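Local atomic coordinates of uncharacterized protein (Streptococcus pneumoniae, PDB entry 3LFT), a protein that probably serves as the substrate-binding component of an ABC transporter, holding L-tryptophan in the cleft between its two lobes. Residues A[17-22]-A[67-72]; A[6-11]-A[49-54]; A[109-114]-A[244-249]; A[86-91]-A[97-102]; A[40-45]-A[55-60]. One frame throughout, in Å; residues are numbered along the deposited sequence. Where two conformers were deposited one is given.

Interaction 1 of 5, residues A[17-22]-A[67-72]; sequences DLIYKG and VGIATP. With TRP (tryptophan), chain C.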
# COMPACT_ATOMS: atom_id res chain seq x y z
N ASP A 17 -0.63 5.38 8.52
CA ASP A 17 -1.20 5.96 9.73
C ASP A 17 -2.72 5.76 9.78
O ASP A 17 -3.28 5.45 10.83
CB ASP A 17 -0.89 7.45 9.81
CG ASP A 17 0.58 7.76 9.99
OD1 ASP A 17 1.35 6.93 10.50
OD2 ASP A 17 0.95 8.91 9.70
N LEU A 18 -3.38 5.91 8.63
CA LEU A 18 -4.83 5.73 8.55
C LEU A 18 -5.24 4.26 8.72
O LEU A 18 -6.24 3.97 9.39
CB LEU A 18 -5.38 6.34 7.25
CG LEU A 18 -6.89 6.38 7.08
CD1 LEU A 18 -7.66 6.98 8.26
CD2 LEU A 18 -7.20 7.15 5.80
N ILE A 19 -4.45 3.34 8.15
CA ILE A 19 -4.66 1.93 8.42
C ILE A 19 -4.56 1.64 9.92
O ILE A 19 -5.43 0.94 10.47
CB ILE A 19 -3.67 1.07 7.61
CG1 ILE A 19 -4.01 1.21 6.12
CG2 ILE A 19 -3.72 -0.40 8.06
CD1 ILE A 19 -2.92 0.64 5.24
N TYR A 20 -3.55 2.18 10.59
CA TYR A 20 -3.43 1.94 12.02
C TYR A 20 -4.62 2.51 12.80
O TYR A 20 -5.12 1.87 13.74
CB TYR A 20 -2.08 2.44 12.57
CG TYR A 20 -1.88 2.15 14.05
CD1 TYR A 20 -1.50 3.16 14.94
CD2 TYR A 20 -2.09 0.86 14.55
CE1 TYR A 20 -1.32 2.87 16.29
CE2 TYR A 20 -1.93 0.59 15.90
CZ TYR A 20 -1.55 1.59 16.75
OH TYR A 20 -1.38 1.29 18.09
N LYS A 21 -5.10 3.70 12.42
CA LYS A 21 -6.31 4.27 13.02
C LYS A 21 -7.47 3.28 12.85
O LYS A 21 -8.22 3.01 13.80
CB LYS A 21 -6.63 5.63 12.40
CG LYS A 21 -8.09 6.08 12.51
CD LYS A 21 -8.43 6.66 13.87
CE LYS A 21 -9.89 7.08 13.92
NZ LYS A 21 -10.45 7.29 12.55
N GLY A 22 -7.61 2.75 11.63
CA GLY A 22 -8.64 1.73 11.34
C GLY A 22 -8.51 0.49 12.21
O GLY A 22 -9.51 -0.02 12.71
N VAL A 67 1.24 -7.80 14.58
CA VAL A 67 0.60 -7.21 13.40
C VAL A 67 1.65 -6.45 12.63
O VAL A 67 2.35 -5.62 13.21
CB VAL A 67 -0.52 -6.21 13.82
CG1 VAL A 67 -1.25 -5.67 12.58
CG2 VAL A 67 -1.52 -6.88 14.78
N GLY A 68 1.77 -6.73 11.34
CA GLY A 68 2.70 -6.00 10.49
C GLY A 68 1.96 -5.14 9.49
O GLY A 68 1.23 -5.66 8.64
N ILE A 69 2.14 -3.83 9.61
CA ILE A 69 1.53 -2.87 8.68
C ILE A 69 2.52 -2.61 7.55
O ILE A 69 3.59 -2.04 7.79
CB ILE A 69 1.12 -1.53 9.36
CG1 ILE A 69 0.31 -1.80 10.64
CG2 ILE A 69 0.33 -0.68 8.36
CD1 ILE A 69 -0.12 -0.52 11.40
N ALA A 70 2.13 -3.08 6.36
CA ALA A 70 2.91 -3.07 5.10
C ALA A 70 3.79 -4.31 5.01
O ALA A 70 4.20 -4.90 6.02
CB ALA A 70 3.71 -1.75 4.90
N THR A 71 4.08 -4.70 3.78
CA THR A 71 4.76 -5.94 3.47
C THR A 71 6.11 -6.12 4.21
O THR A 71 6.31 -7.17 4.80
CB THR A 71 4.88 -6.12 1.92
OG1 THR A 71 3.57 -6.36 1.39
CG2 THR A 71 5.76 -7.30 1.55
N PRO A 72 6.98 -5.10 4.23
CA PRO A 72 8.26 -5.36 4.93
C PRO A 72 8.08 -5.62 6.43
O PRO A 72 8.87 -6.37 7.01
CB PRO A 72 9.06 -4.09 4.70
CG PRO A 72 8.50 -3.56 3.38
CD PRO A 72 7.01 -3.82 3.50
N TRP C . 0.05 -2.57 0.52
CA TRP C . 1.41 -2.04 0.84
C TRP C . 2.36 -3.17 1.05
O TRP C . 3.41 -2.98 1.67
CB TRP C . 1.33 -1.12 2.07
CG TRP C . 0.42 0.06 1.82
CD1 TRP C . -0.90 0.22 2.24
CD2 TRP C . 0.76 1.26 1.06
NE1 TRP C . -1.38 1.43 1.79
CE2 TRP C . -0.46 2.08 1.08
CE3 TRP C . 1.90 1.66 0.39
CZ2 TRP C . -0.44 3.29 0.42
CZ3 TRP C . 1.88 2.88 -0.27
CH2 TRP C . 0.72 3.68 -0.24
OXT TRP C . 2.09 -4.28 0.59
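Ile69, the last residue of strand 65-69, reaches across to Tyr20 and Ile19 on helix 14-29 and touches them with different branches. Its chi1 of -50° sets CG1 anti to the carbonyl carbon, and the extended chain beyond carries CD1 to Tyr20, 3.7 Å from Tyr20 CB. The same methyl stands 4.0 Å from Tyr20 CD2 and meets the ring obliquely; the two side chains cross at about a right angle. The other branch, CG2, lies 4.1 Å from Ile19 CG2, where the isoleucines slide past one another in opposite directions. Leu16 and Ile23 of the same helix also touch Ile69, as does Val7 of strand 3-9, while the Tyr20 ring stacks on Phe41.

Ile19 works in two directions. With CG1 anti to the carbonyl carbon and chi2 at 168°, it extends CD1 past Ile69 to the bound tryptophan, 3.6 Å from the ligand atom CD1 on the indole. Just past the strand, Ala70 takes the N-cap position of helix 71-80, and its CB touches the ligand carboxylate. Thr71 then grips that carboxylate twice: its backbone N binds the ligand O at 2.8 Å with an almost straight N-H (176°), and its OG1 donates to the ligand OXT at 2.7 Å.

The chemistry is thus divided. Apolar packing joins the helix to the strand and offers a methyl to the indole, while the opening turn of helix 71-80 receives the carboxylate, whose negative charge the helix end would be expected to favour.

Interaction 2 of 5, residues A[6-11]-A[49-54]; sequences GVLQFV and SKVATM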
# COMPACT_ATOMS: atom_id res chain seq x y z
N GLY A 6 1.42 -6.92 19.67
CA GLY A 6 2.48 -6.07 19.18
C GLY A 6 2.16 -5.63 17.76
O GLY A 6 1.62 -6.42 16.97
N VAL A 7 2.46 -4.38 17.45
CA VAL A 7 2.20 -3.81 16.11
C VAL A 7 3.47 -3.17 15.59
O VAL A 7 4.07 -2.32 16.27
CB VAL A 7 1.08 -2.77 16.16
CG1 VAL A 7 0.87 -2.11 14.79
CG2 VAL A 7 -0.22 -3.37 16.65
N LEU A 8 3.90 -3.60 14.40
CA LEU A 8 5.05 -2.99 13.73
C LEU A 8 4.53 -2.29 12.48
O LEU A 8 4.02 -2.94 11.56
CB LEU A 8 6.11 -4.04 13.35
CG LEU A 8 7.34 -3.51 12.61
CD1 LEU A 8 8.14 -2.53 13.48
CD2 LEU A 8 8.22 -4.66 12.14
N GLN A 9 4.64 -0.96 12.47
CA GLN A 9 4.34 -0.19 11.28
C GLN A 9 5.66 0.04 10.54
O GLN A 9 6.64 0.48 11.12
CB GLN A 9 3.67 1.12 11.67
CG GLN A 9 3.28 1.96 10.45
CD GLN A 9 2.44 3.15 10.83
OE1 GLN A 9 1.59 3.08 11.73
NE2 GLN A 9 2.68 4.27 10.14
N PHE A 10 5.68 -0.26 9.24
CA PHE A 10 6.95 -0.26 8.53
C PHE A 10 7.59 1.13 8.51
O PHE A 10 8.79 1.25 8.71
CB PHE A 10 6.78 -0.78 7.09
CG PHE A 10 8.03 -0.66 6.25
CD1 PHE A 10 9.26 -1.17 6.70
CD2 PHE A 10 7.98 -0.01 5.02
CE1 PHE A 10 10.39 -1.04 5.93
CE2 PHE A 10 9.13 0.13 4.24
CZ PHE A 10 10.33 -0.39 4.69
N VAL A 11 6.79 2.17 8.26
CA VAL A 11 7.31 3.52 8.06
C VAL A 11 6.15 4.47 8.27
O VAL A 11 4.99 4.08 8.21
CB VAL A 11 7.91 3.68 6.62
CG1 VAL A 11 6.82 3.61 5.54
CG2 VAL A 11 8.72 4.94 6.44
N SER A 49 17.06 -2.50 9.13
CA SER A 49 17.74 -2.86 10.36
C SER A 49 16.78 -2.79 11.53
O SER A 49 16.77 -3.70 12.38
CB SER A 49 18.95 -1.95 10.60
OG SER A 49 19.92 -2.18 9.59
N LYS A 50 15.96 -1.75 11.57
CA LYS A 50 14.96 -1.60 12.61
C LYS A 50 13.88 -2.67 12.46
O LYS A 50 13.36 -3.18 13.45
CB LYS A 50 14.36 -0.20 12.60
CG LYS A 50 15.39 0.87 13.01
CD LYS A 50 14.76 2.26 13.07
CE LYS A 50 15.82 3.37 13.12
NZ LYS A 50 16.61 3.33 14.37
N VAL A 51 13.52 -3.03 11.23
CA VAL A 51 12.56 -4.11 11.03
C VAL A 51 13.06 -5.37 11.74
O VAL A 51 12.31 -6.02 12.46
CB VAL A 51 12.28 -4.40 9.56
CG1 VAL A 51 11.42 -5.66 9.40
CG2 VAL A 51 11.60 -3.22 8.93
N ALA A 52 14.33 -5.71 11.54
CA ALA A 52 14.87 -6.93 12.14
C ALA A 52 14.90 -6.84 13.67
O ALA A 52 14.46 -7.76 14.35
CB ALA A 52 16.27 -7.25 11.57
N THR A 53 15.41 -5.74 14.20
CA THR A 53 15.55 -5.62 15.64
C THR A 53 14.19 -5.54 16.34
O THR A 53 13.95 -6.22 17.34
CB THR A 53 16.44 -4.42 15.96
OG1 THR A 53 17.77 -4.71 15.46
CG2 THR A 53 16.52 -4.18 17.44
N MSE A 54 13.29 -4.76 15.77
CA MSE A 54 11.97 -4.61 16.36
C MSE A 54 11.15 -5.88 16.24
O MSE A 54 10.45 -6.24 17.18
CB MSE A 54 11.22 -3.43 15.75
CG MSE A 54 11.90 -2.11 16.11
SE MSE A 54 11.05 -0.59 15.25
CE MSE A 54 12.00 0.80 16.18
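Strand 3-9 lies beneath helix 48-58, with the CA atoms of Leu8 and Met54 7.6 Å apart and those of Phe10 and Val51 7.2 Å apart. This is the layered alpha/beta arrangement of a periplasmic-binding-protein lobe, in which helices cover a parallel sheet; strand 3-9 runs between strands 37-43 and 65-69.

Leu8 makes the largest share of the contact on the strand side. With CG anti to the backbone N (chi1 179°), it stands out from the sheet and spreads its two methyls beneath the helix. Leu8 CD1 lies along selenomethionine Met54, 3.9 Å from both Met54 CB and Met54 SE, and the two side chains cross at nearly a right angle. CD2 faces Val51 more loosely, 4.3 Å from Val51 CG1. The extended Met54 side chain also lies along Met42 of the neighbouring strand.

Phe10, just after the strand, presents its rim: Val51 CG2 approaches the ring edge in plane, 3.8 Å from Phe10 CD1. Pro72 and Ala73 of helix 71-80 also pack on this ring.

No hydrogen bond joins strand to helix. The end of the strand is tied to the turn that follows, as Gln9 NE2 donates to Val11 O at 3.0 Å with its amide plane aimed at that oxygen, yet arrives 37° above the carbonyl plane of Val11; the same NE2 also binds Asp17 OD1.

Interaction 3 of 5, residues A[109-114]-A[244-249]; sequences NVTGVS and GKMIVQ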
# COMPACT_ATOMS: atom_id res chain seq x y z
N ASN A 109 1.56 -19.57 10.26
CA ASN A 109 1.15 -18.68 11.34
C ASN A 109 0.72 -17.28 10.88
O ASN A 109 0.48 -16.41 11.69
CB ASN A 109 2.24 -18.58 12.40
CG ASN A 109 3.53 -17.96 11.87
OD1 ASN A 109 4.02 -18.31 10.79
ND2 ASN A 109 4.13 -17.09 12.68
N VAL A 110 0.58 -17.08 9.56
CA VAL A 110 0.30 -15.76 8.99
C VAL A 110 -1.06 -15.72 8.29
O VAL A 110 -1.36 -16.57 7.47
CB VAL A 110 1.38 -15.36 7.96
CG1 VAL A 110 1.12 -13.95 7.44
CG2 VAL A 110 2.81 -15.47 8.53
N THR A 111 -1.87 -14.72 8.60
CA THR A 111 -3.08 -14.42 7.80
C THR A 111 -3.27 -12.91 7.81
O THR A 111 -2.42 -12.20 8.35
CB THR A 111 -4.30 -15.20 8.32
OG1 THR A 111 -5.37 -14.99 7.39
CG2 THR A 111 -4.73 -14.75 9.69
N GLY A 112 -4.36 -12.43 7.22
CA GLY A 112 -4.67 -10.99 7.35
C GLY A 112 -5.33 -10.40 6.14
O GLY A 112 -6.06 -11.08 5.42
N VAL A 113 -5.03 -9.11 5.91
CA VAL A 113 -5.73 -8.28 4.92
C VAL A 113 -4.77 -7.84 3.82
O VAL A 113 -3.65 -7.41 4.10
CB VAL A 113 -6.32 -7.02 5.64
CG1 VAL A 113 -6.81 -5.99 4.62
CG2 VAL A 113 -7.46 -7.45 6.57
N SER A 114 -5.26 -7.96 2.58
CA SER A 114 -4.45 -7.68 1.40
C SER A 114 -5.12 -6.64 0.52
O SER A 114 -6.33 -6.75 0.25
CB SER A 114 -4.28 -8.98 0.60
OG SER A 114 -3.71 -8.73 -0.68
N GLY A 244 -8.39 -5.00 12.08
CA GLY A 244 -8.80 -5.06 13.49
C GLY A 244 -9.72 -6.23 13.78
O GLY A 244 -9.57 -6.94 14.79
N LYS A 245 -10.71 -6.42 12.92
CA LYS A 245 -11.62 -7.52 13.11
C LYS A 245 -10.97 -8.88 13.00
O LYS A 245 -11.33 -9.79 13.76
CB LYS A 245 -12.81 -7.39 12.17
CG LYS A 245 -13.67 -6.22 12.63
CD LYS A 245 -14.87 -5.96 11.77
CE LYS A 245 -15.65 -4.77 12.32
NZ LYS A 245 -16.25 -5.04 13.65
N MSE A 246 -9.99 -9.05 12.11
CA MSE A 246 -9.25 -10.32 12.02
C MSE A 246 -8.36 -10.53 13.24
O MSE A 246 -8.23 -11.66 13.69
CB MSE A 246 -8.44 -10.41 10.73
CG MSE A 246 -9.34 -10.43 9.50
SE MSE A 246 -8.38 -10.80 7.87
CE MSE A 246 -8.13 -12.70 8.13
N ILE A 247 -7.78 -9.46 13.79
CA ILE A 247 -7.01 -9.60 15.02
C ILE A 247 -7.92 -10.18 16.10
O ILE A 247 -7.51 -11.09 16.83
CB ILE A 247 -6.48 -8.23 15.46
CG1 ILE A 247 -5.38 -7.76 14.50
CG2 ILE A 247 -5.94 -8.29 16.88
CD1 ILE A 247 -5.04 -6.27 14.66
N VAL A 248 -9.14 -9.66 16.22
CA VAL A 248 -10.06 -10.16 17.23
C VAL A 248 -10.40 -11.62 16.98
O VAL A 248 -10.45 -12.42 17.92
CB VAL A 248 -11.31 -9.27 17.30
CG1 VAL A 248 -12.40 -9.90 18.17
CG2 VAL A 248 -10.93 -7.89 17.83
N GLN A 249 -10.65 -11.98 15.71
CA GLN A 249 -10.95 -13.37 15.40
C GLN A 249 -9.84 -14.30 15.90
O GLN A 249 -10.12 -15.39 16.43
CB GLN A 249 -11.08 -13.56 13.89
CG GLN A 249 -12.37 -13.25 13.24
CD GLN A 249 -12.30 -13.71 11.80
OE1 GLN A 249 -12.54 -14.89 11.47
NE2 GLN A 249 -11.90 -12.80 10.94
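Met246, a selenomethionine on helix 236-251, meets three consecutive residues of strand 110-115. Its selenium rests on the peptide of Gly112, 3.4 Å from Gly112 O and 3.5 Å from Gly112 C, roughly van der Waals contact. Towards the end of the strand, Val113 CG2 comes to 3.7 Å from Met246 SE. In the other direction the terminal methyl CE lies 3.7 Å from Thr111 OG1 and 3.8 Å from Gly112 O.

The Met246 chain starts with CG anti to its carbonyl carbon and runs out extended, then bends at chi3 (76°), which lays the methyl back along the strand towards Thr111. Val113 turns CG2 to the helix by placing it anti to its own carbonyl carbon, beside the backbone N. Glycine suits position 112: its positive phi of 146° would jam a beta carbon against the preceding carbonyl oxygen.

Further out, the segment axes of strand 110-114 and helix 244-249 approach to 8.4 Å and run nearly antiparallel, at 160°. Strand 86-89 pairs with this strand on one side and strand 262-264 on the other, with Gly112 bonded through its backbone to Asn262. Leu239, Ala242 and Thr243 of the same long helix also cover Val113, and Ile247 reaches beyond to Ile87.

The hydroxyl of Thr111 is bonded to Thr259 O, and Met246 meets it through a methyl. A single polarisable side chain fits itself to a methyl, a hydroxyl oxygen and a peptide together, joining helix to sheet by dispersion rather than by directed bonds.

Interaction 4 of 5, residues A[86-91]-A[97-102]; sequences VIMAAI and ANLVKD. With TRP (tryptophan), chain C.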
# COMPACT_ATOMS: atom_id res chain seq x y z
N VAL A 86 0.82 -13.99 13.18
CA VAL A 86 1.23 -12.76 12.52
C VAL A 86 0.07 -12.31 11.63
O VAL A 86 -0.38 -13.05 10.76
CB VAL A 86 2.48 -12.98 11.67
CG1 VAL A 86 2.84 -11.70 10.89
CG2 VAL A 86 3.66 -13.44 12.55
N ILE A 87 -0.42 -11.10 11.88
CA ILE A 87 -1.53 -10.57 11.11
C ILE A 87 -1.01 -9.51 10.14
O ILE A 87 -0.42 -8.51 10.57
CB ILE A 87 -2.61 -9.95 12.03
CG1 ILE A 87 -3.03 -10.90 13.15
CG2 ILE A 87 -3.82 -9.51 11.20
CD1 ILE A 87 -3.47 -12.32 12.74
N MSE A 88 -1.22 -9.74 8.85
CA MSE A 88 -0.88 -8.79 7.82
C MSE A 88 -1.90 -7.66 7.77
O MSE A 88 -3.11 -7.91 7.69
CB MSE A 88 -0.92 -9.48 6.45
CG MSE A 88 0.02 -10.69 6.30
SE MSE A 88 -0.11 -11.53 4.54
CE MSE A 88 -1.99 -11.99 4.52
N ALA A 89 -1.41 -6.41 7.84
CA ALA A 89 -2.28 -5.25 7.62
C ALA A 89 -1.89 -4.57 6.32
O ALA A 89 -0.92 -3.78 6.27
CB ALA A 89 -2.15 -4.29 8.78
N ALA A 90 -2.66 -4.88 5.27
CA ALA A 90 -2.48 -4.30 3.94
C ALA A 90 -1.18 -4.75 3.26
O ALA A 90 -0.28 -3.95 2.99
CB ALA A 90 -2.61 -2.77 3.96
N ILE A 91 -1.11 -6.05 2.97
CA ILE A 91 -0.00 -6.65 2.22
C ILE A 91 -0.57 -6.91 0.82
O ILE A 91 -1.50 -7.69 0.64
CB ILE A 91 0.44 -7.97 2.89
CG1 ILE A 91 1.40 -7.69 4.06
CG2 ILE A 91 1.17 -8.88 1.90
CD1 ILE A 91 1.02 -6.57 5.04
N ALA A 97 4.95 -12.44 -1.55
CA ALA A 97 5.78 -12.04 -0.41
C ALA A 97 6.26 -13.25 0.39
O ALA A 97 7.01 -13.10 1.34
CB ALA A 97 5.00 -11.07 0.49
N ASN A 98 5.85 -14.45 -0.03
CA ASN A 98 6.16 -15.71 0.67
C ASN A 98 5.60 -15.73 2.10
O ASN A 98 6.20 -16.32 3.00
CB ASN A 98 7.69 -15.98 0.67
CG ASN A 98 8.03 -17.45 0.80
OD1 ASN A 98 9.10 -17.82 1.32
ND2 ASN A 98 7.19 -18.29 0.26
N LEU A 99 4.45 -15.07 2.29
CA LEU A 99 3.81 -14.98 3.61
C LEU A 99 2.73 -16.03 3.83
O LEU A 99 2.51 -16.47 4.97
CB LEU A 99 3.22 -13.57 3.82
CG LEU A 99 4.27 -12.49 4.12
CD1 LEU A 99 3.68 -11.09 3.97
CD2 LEU A 99 4.85 -12.66 5.52
N VAL A 100 2.06 -16.42 2.75
CA VAL A 100 1.02 -17.45 2.79
C VAL A 100 1.21 -18.37 1.61
O VAL A 100 1.76 -17.95 0.59
CB VAL A 100 -0.40 -16.84 2.75
CG1 VAL A 100 -0.58 -15.78 3.85
CG2 VAL A 100 -0.71 -16.21 1.38
N LYS A 101 0.76 -19.62 1.73
CA LYS A 101 0.83 -20.55 0.61
C LYS A 101 -0.21 -20.23 -0.47
O LYS A 101 0.09 -20.27 -1.67
CB LYS A 101 0.66 -22.00 1.07
CG LYS A 101 0.83 -23.00 -0.05
CD LYS A 101 1.00 -24.41 0.46
CE LYS A 101 1.09 -25.37 -0.71
NZ LYS A 101 2.29 -25.10 -1.55
N ASP A 102 -1.44 -19.95 -0.04
CA ASP A 102 -2.50 -19.46 -0.92
C ASP A 102 -3.47 -18.65 -0.07
O ASP A 102 -3.33 -18.57 1.17
CB ASP A 102 -3.17 -20.56 -1.77
CG ASP A 102 -3.96 -21.56 -0.95
OD1 ASP A 102 -4.80 -21.18 -0.13
OD2 ASP A 102 -3.79 -22.78 -1.19
N TRP C . 0.05 -2.57 0.52
CA TRP C . 1.41 -2.04 0.84
C TRP C . 2.36 -3.17 1.05
O TRP C . 3.41 -2.98 1.67
CB TRP C . 1.33 -1.12 2.07
CG TRP C . 0.42 0.06 1.82
CD1 TRP C . -0.90 0.22 2.24
CD2 TRP C . 0.76 1.26 1.06
NE1 TRP C . -1.38 1.43 1.79
CE2 TRP C . -0.46 2.08 1.08
CE3 TRP C . 1.90 1.66 0.39
CZ2 TRP C . -0.44 3.29 0.42
CZ3 TRP C . 1.88 2.88 -0.27
CH2 TRP C . 0.72 3.68 -0.24
OXT TRP C . 2.09 -4.28 0.59
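Ala90 O accepts a hydrogen bond of 2.8 Å from the amino N of the bound tryptophan, at the loop that follows strand 86-89. Ala90 takes up positive phi there, and its CB also lies against the indole, 3.9 Å from the ligand atom CD1. Next along, Ile91 CA passes 3.6 Å from the ligand OXT. Asp115, Gln236, Thr92 and Asn196 supply further hydrogen bonds to the ligand.

Away from the ligand, the two segments meet through hydrocarbon and selenium. Leu99, from the irregular loop before strand 110-115, brings CD1 against two neighbours at once: it lies 3.9 Å from the selenium of selenomethionine Met88 and 3.9 Å from Ile91 CG2. Met88 and Leu99 slide past each other in opposite directions, whereas Ile91 crosses Leu99 at about a right angle. The Met88 chain bends at its end (chi3 -59°), turning CE aside to Val100, 4.1 Å from Val100 CG1. Ala78 of helix 71-80 also borders Leu99, and Pro94 touches both Met88 and Val100.

Ile91 thus has its backbone by the ligand and its side chain in the apolar cluster, with its carbonyl O bound by Ser114 OG. The pocket loop packs on a nonpolar cluster on its side away from the ligand, while its main chain, rather than any charged side chain of these segments, presents one acceptor for the ligand's amino group.

Interaction 5 of 5, residues A[40-45]-A[55-60]; sequences DFMNSE and SKQLVA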
# COMPACT_ATOMS: atom_id res chain seq x y z
N ASP A 40 1.52 -2.82 22.08
CA ASP A 40 2.91 -2.37 21.98
C ASP A 40 3.19 -1.99 20.52
O ASP A 40 3.36 -2.87 19.67
CB ASP A 40 3.90 -3.44 22.47
CG ASP A 40 5.33 -2.91 22.62
OD1 ASP A 40 5.54 -1.67 22.66
OD2 ASP A 40 6.24 -3.74 22.73
N PHE A 41 3.23 -0.69 20.26
CA PHE A 41 3.39 -0.15 18.92
C PHE A 41 4.82 0.29 18.66
O PHE A 41 5.42 1.00 19.47
CB PHE A 41 2.46 1.06 18.73
CG PHE A 41 2.59 1.71 17.38
CD1 PHE A 41 1.86 1.25 16.30
CD2 PHE A 41 3.48 2.76 17.18
CE1 PHE A 41 2.00 1.84 15.04
CE2 PHE A 41 3.62 3.36 15.93
CZ PHE A 41 2.87 2.90 14.85
N MSE A 42 5.34 -0.12 17.50
CA MSE A 42 6.67 0.28 17.07
C MSE A 42 6.65 0.66 15.60
O MSE A 42 5.86 0.11 14.83
CB MSE A 42 7.68 -0.86 17.28
CG MSE A 42 7.69 -1.44 18.69
SE MSE A 42 9.24 -2.58 18.98
CE MSE A 42 10.50 -1.15 19.38
N ASN A 43 7.52 1.59 15.21
CA ASN A 43 7.63 2.05 13.83
C ASN A 43 9.09 1.93 13.39
O ASN A 43 9.99 2.52 13.99
CB ASN A 43 7.14 3.50 13.73
CG ASN A 43 7.00 3.98 12.31
OD1 ASN A 43 7.82 3.67 11.46
ND2 ASN A 43 5.95 4.77 12.05
N SER A 44 9.34 1.10 12.38
CA SER A 44 10.69 0.86 11.89
C SER A 44 11.25 1.95 10.96
O SER A 44 12.42 1.87 10.54
CB SER A 44 10.81 -0.53 11.26
OG SER A 44 9.74 -0.77 10.37
N GLU A 45 10.44 2.99 10.68
CA GLU A 45 10.97 4.18 10.01
C GLU A 45 11.56 3.85 8.63
O GLU A 45 12.50 4.50 8.17
CB GLU A 45 12.07 4.84 10.87
CG GLU A 45 11.72 5.07 12.34
CD GLU A 45 10.60 6.06 12.50
OE1 GLU A 45 9.82 6.21 11.54
OE2 GLU A 45 10.51 6.70 13.57
N SER A 55 11.23 -6.57 15.10
CA SER A 55 10.52 -7.84 14.96
C SER A 55 10.99 -8.84 16.01
O SER A 55 10.17 -9.55 16.62
CB SER A 55 10.72 -8.44 13.58
OG SER A 55 10.09 -7.66 12.57
N LYS A 56 12.30 -8.92 16.22
CA LYS A 56 12.84 -9.85 17.19
C LYS A 56 12.27 -9.56 18.58
O LYS A 56 11.88 -10.48 19.30
CB LYS A 56 14.38 -9.78 17.16
CG LYS A 56 15.10 -10.76 18.06
CD LYS A 56 16.60 -10.64 17.84
CE LYS A 56 17.38 -11.77 18.45
NZ LYS A 56 18.80 -11.44 18.26
N GLN A 57 12.19 -8.29 18.94
CA GLN A 57 11.64 -7.88 20.23
C GLN A 57 10.15 -8.23 20.35
O GLN A 57 9.73 -8.84 21.33
CB GLN A 57 11.85 -6.37 20.42
CG GLN A 57 13.30 -6.01 20.71
CD GLN A 57 13.68 -4.55 20.48
OE1 GLN A 57 12.96 -3.77 19.84
NE2 GLN A 57 14.86 -4.20 20.96
N LEU A 58 9.37 -7.89 19.32
CA LEU A 58 7.91 -8.02 19.39
C LEU A 58 7.44 -9.46 19.51
O LEU A 58 6.39 -9.72 20.10
CB LEU A 58 7.25 -7.32 18.19
CG LEU A 58 7.29 -5.79 18.19
CD1 LEU A 58 6.98 -5.24 16.78
CD2 LEU A 58 6.30 -5.20 19.22
N VAL A 59 8.20 -10.40 18.95
CA VAL A 59 7.77 -11.81 18.97
C VAL A 59 8.23 -12.56 20.21
O VAL A 59 7.86 -13.72 20.40
CB VAL A 59 8.18 -12.58 17.68
CG1 VAL A 59 7.67 -11.87 16.43
CG2 VAL A 59 9.68 -12.81 17.62
N ALA A 60 9.01 -11.89 21.05
CA ALA A 60 9.59 -12.49 22.25
C ALA A 60 9.20 -11.73 23.52
O ALA A 60 9.88 -11.82 24.55
CB ALA A 60 11.09 -12.55 22.11
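Selenomethionine Met42 on strand 37-43 and Leu58 near the end of helix 48-58 make the apolar part of this contact. Met42 SE lies 3.8 Å from Leu58 CG and 3.9 Å from Leu58 CD2, and the two side chains slide past each other in opposite directions. Leu58 also rests on Leu8 of the adjoining strand.

A second group pairs carbon with oxygen, without hydrogen bonds. Leu58 CD2 lies 3.8 Å from the backbone Asp40 O and the same distance from the carboxylate atom Asp40 OD2. At the more exposed margin Met42 bends at chi3 (82°), and its methyl CE comes to 3.6 Å from Gln57 OE1; here the side chains of Met42 and Gln57 cross at about a right angle.

Hydrogen bonds shape the loop leaving the strand. Asn43 OD1 receives Glu45 N at 2.8 Å, with the donor lying in the carbonyl plane of the side-chain amide; this closes an Asx turn over Asn43 to Glu45. Within that turn Ser44 OG bonds to Phe10 O, tying the loop to the residue just past neighbouring strand 3-9.

Strand 37-43 is the outermost strand of its sheet within the chain, consistent with the partly exposed margin. From it the chain passes through helix 48-58 to strand 65-69, stepping over strand 3-9: a beta-alpha-beta crossover of the kind that builds the parallel sheet of type I periplasmic-binding-protein lobes.

In the fold
All five contacts set covering elements against the six-stranded parallel sheet of one lobe. Interactions 1 to 4 are buried; interaction 5, farthest from the chain's centre and at the outermost strand 37-43, is partly open and alone includes an exposed side chain. Interactions 2 and 5 share helix 48-58 and have centres about 5 Å apart, while interactions 3 and 4 meet through backbone bonding of strands 86-89 and 110-115. Interactions 1 and 4, on neighbouring strands, both reach the ligand, receiving its carboxylate and amino group respectively. Away from the ligand the contacts are mainly apolar, with a selenomethionine taking part in interactions 2 to 5 and carbon-oxygen contacts at the open edge of interaction 5.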